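Local coordinates for conserved hypothetical protein (PDB 2G40) that may function in L-lactate utilization, as a homodimeric member of the LutC/YkgG family, at residues A[120-124]-A[154-159]; A[160-166]-A[215-221]. All coordinates share one frame; numbering follows the deposited sequence. Where two conformers were deposited one is given.

Overall arrangement
The two contacts follow each other along the chain: the loop 154-159 that packs against helix 119-124 in interaction 1 runs straight into strand 161-167, which pairs with strand 217-223 in interaction 2. Their centres lie about 13 Å apart. Interaction 2 sits near the middle of the chain, about 6 Å from its centre, whereas interaction 1 is about 15 Å away and borders the second subunit. Pro215 joins them: its CG lies 3.2 Å from Pro159 O and also packs on Ser156 O, while its CD packs on Leu157 O. The loop 154-159 meets the helix, the entrance to the parallel sheet and, through Leu157, the same residue of the partner subunit.

Interaction 1 of 2, residues A[120-124]-A[154-159]; sequences AELDR and ALSLIP
Leu122 carries the apolar contact, projecting from helix 119-124 onto the loop 154-159. With CG anti to its carbonyl carbon (chi1 -67°), the chain reaches over the loop and its two methyls part: CD1 lies 4.0 Å from Ala154 CB, while CD2 meets Leu155 CD2 at 3.6 Å, the two leucines meeting at a slant. Nearer the helix backbone, Ile158 CG2 lies 3.6 Å from Leu122 CB in one of its two conformers. A branched aliphatic chain suits this place because it can serve several neighbours at once, and the small Ala154 lets CD1 come close to the loop backbone. The ring of Pro159 packs beside the helix, its CG 3.7 Å from Leu122 O.

The polar contact is indirect and involves the exposed Asp123. One water sits 2.6 Å from Asp123 OD1 and 2.9 Å from Ile158 O and bridges helix and loop. Within the loop, Ala154 O accepts from both Leu157 N and Ile158 N.

His119 of the second subunit packs on Ile158. Helix 119-124 and the loop leading into strand 161-167 pack together on Ile94 of strand 92-94, toward one end of the LUD domain's parallel sheet, beside the dimer interface.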
# COMPACT_ATOMS: atom_id res chain seq x y z
N ALA A 120 14.82 -2.07 12.19
CA ALA A 120 16.13 -2.71 12.06
C ALA A 120 16.00 -4.22 11.97
O ALA A 120 16.67 -4.85 11.16
CB ALA A 120 17.01 -2.32 13.21
N GLU A 121 15.13 -4.80 12.79
CA GLU A 121 14.84 -6.24 12.71
C GLU A 121 14.25 -6.60 11.35
O GLU A 121 14.61 -7.62 10.75
CB GLU A 121 13.90 -6.68 13.85
CG GLU A 121 14.65 -6.87 15.18
CD GLU A 121 13.77 -6.80 16.43
OE1 GLU A 121 12.67 -6.21 16.41
OE2 GLU A 121 14.22 -7.32 17.48
N LEU A 122 13.33 -5.78 10.87
CA LEU A 122 12.76 -6.01 9.53
C LEU A 122 13.80 -5.87 8.43
O LEU A 122 13.81 -6.62 7.46
CB LEU A 122 11.63 -5.03 9.26
CG LEU A 122 10.44 -5.28 10.16
CD1 LEU A 122 9.47 -4.15 10.01
CD2 LEU A 122 9.81 -6.61 9.81
N ASP A 123 14.68 -4.89 8.58
CA ASP A 123 15.71 -4.65 7.58
C ASP A 123 16.74 -5.79 7.57
O ASP A 123 17.29 -6.12 6.52
CB ASP A 123 16.38 -3.30 7.82
CG ASP A 123 17.33 -2.93 6.71
OD1 ASP A 123 16.89 -2.92 5.55
OD2 ASP A 123 18.51 -2.67 7.00
N ARG A 124 16.97 -6.40 8.73
CA ARG A 124 17.96 -7.48 8.84
C ARG A 124 17.42 -8.86 8.45
O ARG A 124 18.19 -9.77 8.18
CB ARG A 124 18.54 -7.50 10.26
CG ARG A 124 19.56 -6.36 10.47
CD ARG A 124 19.85 -6.08 11.95
N ALA A 154 4.29 -2.72 7.20
CA ALA A 154 5.74 -2.66 7.31
C ALA A 154 6.41 -3.96 6.89
O ALA A 154 7.52 -3.92 6.40
CB ALA A 154 6.17 -2.30 8.72
N LEU A 155 5.74 -5.09 7.11
CA LEU A 155 6.35 -6.40 6.90
C LEU A 155 6.65 -6.68 5.44
O LEU A 155 7.57 -7.42 5.14
CB LEU A 155 5.45 -7.51 7.42
CG LEU A 155 5.09 -7.54 8.89
CD1 LEU A 155 4.49 -8.90 9.22
CD2 LEU A 155 6.30 -7.27 9.75
N SER A 156 5.87 -6.10 4.54
CA SER A 156 6.09 -6.29 3.11
C SER A 156 6.70 -5.04 2.46
O SER A 156 6.89 -4.99 1.25
CB SER A 156 4.78 -6.70 2.42
OG SER A 156 3.68 -5.90 2.84
N LEU A 157 7.05 -4.05 3.27
CA LEU A 157 7.70 -2.88 2.74
C LEU A 157 9.18 -2.83 3.04
O LEU A 157 9.96 -2.44 2.19
CB LEU A 157 7.07 -1.61 3.30
CG LEU A 157 7.77 -0.35 2.76
CD1 LEU A 157 7.47 -0.17 1.27
CD2 LEU A 157 7.40 0.88 3.53
N ILE A 158 9.55 -3.18 4.27
CA ILE A 158 10.92 -3.00 4.74
C ILE A 158 11.87 -4.14 4.36
O ILE A 158 13.00 -3.89 3.92
CB ILE A 158 10.95 -2.77 6.27
CG1 ILE A 158 10.02 -1.60 6.66
CG2 ILE A 158 12.37 -2.52 6.75
CD1 ILE A 158 10.36 -0.30 5.98
N PRO A 159 11.45 -5.42 4.54
CA PRO A 159 12.38 -6.47 4.12
C PRO A 159 12.62 -6.43 2.60
O PRO A 159 11.77 -5.96 1.85
CB PRO A 159 11.65 -7.77 4.51
CG PRO A 159 10.69 -7.34 5.56
CD PRO A 159 10.23 -6.00 5.11
O HOH W 1 15.80 -4.73 3.97

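Interaction 2 of 2, residues A[160-166]-A[215-221]; sequences DFHICVV and PRRLQVI
Phe161 and Arg217 face each other at the start of two parallel strands, 161-166 and 217-221, whose axes come within 4.7 Å of each other. The tight part is the backbone ladder: His162 N, Cys164 N and Val166 N donate to Arg217 O, Gln219 O and Ile221 O, and Gln219 N and Ile221 N return bonds to His162 O and Cys164 O. Aliphatic chains fill the sheet's faces: Ile163 CG2 lies 3.8 Å from Ile221 CD1, both suited to the buried side under helix 79-87, and on the other face Leu218 CD1 sits 4.1 Å from Cys164 CB. His162 lies alongside Leu218, its NE2 bonded to Thr130 of the next strand.

Toward solvent, charged groups take over. The Arg217 chain bends at chi3 (59°), laying its planar guanidinium over one flat face of the Phe161 ring in a cation-pi stack, CZ 3.9 Å from the ring centroid and the planes 27° apart; Ile163 CG1 covers the opposite face. Arg216 grips Asp160 side-on in a salt bridge: NE donates to the syn lone pair of OD1 at 3.0 Å, and NH2 meets OD2 at 3.0 Å from above the carboxylate plane. OD1 also takes Arg216 N and Gly211 N, while a water links OD2 to Arg217 NH1. An alanine in place of Asp160 would probably leave the Arg216 guanidinium without its anionic mate and Gly211 N without this acceptor. Adjacent parallel strands, with helix 79-87 packed on one face, are characteristic of a Rossmann-like alpha/beta sheet, consistent with the NADP_Rossmann clan of the LUD domain.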
# COMPACT_ATOMS: atom_id res chain seq x y z
N ASP A 160 13.76 -6.93 2.16
CA ASP A 160 14.16 -6.76 0.76
C ASP A 160 13.72 -7.86 -0.18
O ASP A 160 13.89 -7.73 -1.39
CB ASP A 160 15.66 -6.63 0.71
CG ASP A 160 16.15 -5.93 -0.54
OD1 ASP A 160 15.52 -4.94 -0.97
OD2 ASP A 160 17.18 -6.35 -1.05
N PHE A 161 13.16 -8.94 0.35
CA PHE A 161 12.77 -10.09 -0.43
C PHE A 161 11.43 -10.55 0.09
O PHE A 161 11.30 -10.83 1.27
CB PHE A 161 13.80 -11.21 -0.26
CG PHE A 161 13.47 -12.52 -0.97
CD1 PHE A 161 12.70 -12.57 -2.11
CD2 PHE A 161 14.00 -13.70 -0.48
CE1 PHE A 161 12.43 -13.79 -2.75
CE2 PHE A 161 13.75 -14.91 -1.11
CZ PHE A 161 12.98 -14.95 -2.24
N HIS A 162 10.43 -10.53 -0.79
CA HIS A 162 9.05 -10.90 -0.48
C HIS A 162 8.78 -12.20 -1.21
O HIS A 162 9.00 -12.30 -2.42
CB HIS A 162 8.12 -9.78 -0.97
CG HIS A 162 6.67 -9.97 -0.66
ND1 HIS A 162 5.69 -9.15 -1.18
CD2 HIS A 162 6.02 -10.87 0.12
CE1 HIS A 162 4.51 -9.54 -0.75
NE2 HIS A 162 4.67 -10.59 0.03
N ILE A 163 8.38 -13.20 -0.46
CA ILE A 163 7.84 -14.44 -0.98
C ILE A 163 6.33 -14.41 -0.76
O ILE A 163 5.86 -14.40 0.38
CB ILE A 163 8.39 -15.68 -0.28
CG1 ILE A 163 9.93 -15.72 -0.39
CG2 ILE A 163 7.78 -16.94 -0.90
CD1 ILE A 163 10.60 -16.81 0.45
N CYS A 164 5.59 -14.37 -1.86
CA CYS A 164 4.16 -14.18 -1.79
C CYS A 164 3.46 -15.40 -2.37
O CYS A 164 3.64 -15.74 -3.55
CB CYS A 164 3.78 -12.93 -2.55
SG CYS A 164 2.05 -12.61 -2.49
N VAL A 165 2.66 -16.05 -1.54
CA VAL A 165 1.96 -17.28 -1.94
C VAL A 165 0.57 -16.89 -2.39
O VAL A 165 -0.16 -16.26 -1.65
CB VAL A 165 1.87 -18.30 -0.78
CG1 VAL A 165 1.00 -19.48 -1.17
CG2 VAL A 165 3.24 -18.76 -0.37
N VAL A 166 0.23 -17.28 -3.62
CA VAL A 166 -1.03 -16.92 -4.26
C VAL A 166 -1.73 -18.22 -4.57
O VAL A 166 -1.23 -19.02 -5.32
CB VAL A 166 -0.75 -16.16 -5.56
CG1 VAL A 166 -2.08 -15.84 -6.27
CG2 VAL A 166 0.08 -14.90 -5.29
N PRO A 215 10.71 -4.08 -1.46
CA PRO A 215 11.50 -5.28 -1.71
C PRO A 215 12.04 -5.29 -3.12
O PRO A 215 11.27 -5.12 -4.07
CB PRO A 215 10.48 -6.41 -1.50
CG PRO A 215 9.58 -5.86 -0.48
CD PRO A 215 9.41 -4.43 -0.86
N ARG A 216 13.34 -5.50 -3.27
CA ARG A 216 13.97 -5.53 -4.58
C ARG A 216 13.85 -6.91 -5.22
O ARG A 216 14.12 -7.07 -6.42
CB ARG A 216 15.42 -5.10 -4.48
CG ARG A 216 15.54 -3.60 -4.22
CD ARG A 216 16.94 -3.16 -3.97
NE ARG A 216 17.55 -3.83 -2.83
CZ ARG A 216 18.78 -3.58 -2.38
NH1 ARG A 216 19.53 -2.66 -2.95
NH2 ARG A 216 19.26 -4.25 -1.34
N ARG A 217 13.41 -7.88 -4.43
CA ARG A 217 13.24 -9.24 -4.85
C ARG A 217 11.86 -9.74 -4.48
O ARG A 217 11.40 -9.56 -3.34
CB ARG A 217 14.31 -10.13 -4.23
CG ARG A 217 15.73 -9.72 -4.62
CD ARG A 217 16.76 -10.40 -3.73
NE ARG A 217 16.62 -11.85 -3.83
CZ ARG A 217 16.73 -12.72 -2.83
NH1 ARG A 217 16.99 -12.31 -1.59
NH2 ARG A 217 16.58 -14.01 -3.07
N LEU A 218 11.18 -10.31 -5.45
CA LEU A 218 9.88 -10.90 -5.23
C LEU A 218 9.84 -12.28 -5.82
O LEU A 218 10.25 -12.49 -6.98
CB LEU A 218 8.76 -10.03 -5.82
CG LEU A 218 7.37 -10.69 -5.90
CD1 LEU A 218 6.80 -10.99 -4.52
CD2 LEU A 218 6.46 -9.79 -6.75
N GLN A 219 9.41 -13.23 -5.00
CA GLN A 219 9.12 -14.59 -5.45
C GLN A 219 7.63 -14.79 -5.30
O GLN A 219 7.09 -14.70 -4.21
CB GLN A 219 9.84 -15.62 -4.60
CG GLN A 219 9.40 -17.07 -4.81
CD GLN A 219 10.02 -17.68 -6.04
OE1 GLN A 219 11.23 -17.80 -6.14
NE2 GLN A 219 9.18 -18.10 -6.99
N VAL A 220 6.98 -15.11 -6.40
CA VAL A 220 5.59 -15.48 -6.40
C VAL A 220 5.51 -16.99 -6.49
O VAL A 220 6.14 -17.63 -7.34
CB VAL A 220 4.81 -14.84 -7.59
CG1 VAL A 220 3.39 -15.39 -7.65
CG2 VAL A 220 4.83 -13.32 -7.51
N ILE A 221 4.72 -17.57 -5.59
CA ILE A 221 4.47 -18.98 -5.56
C ILE A 221 2.98 -19.15 -5.71
O ILE A 221 2.21 -18.84 -4.81
CB ILE A 221 4.97 -19.66 -4.26
CG1 ILE A 221 6.47 -19.41 -4.08
CG2 ILE A 221 4.66 -21.18 -4.29
CD1 ILE A 221 7.06 -20.11 -2.87
O HOH W 2 17.73 -9.44 -0.72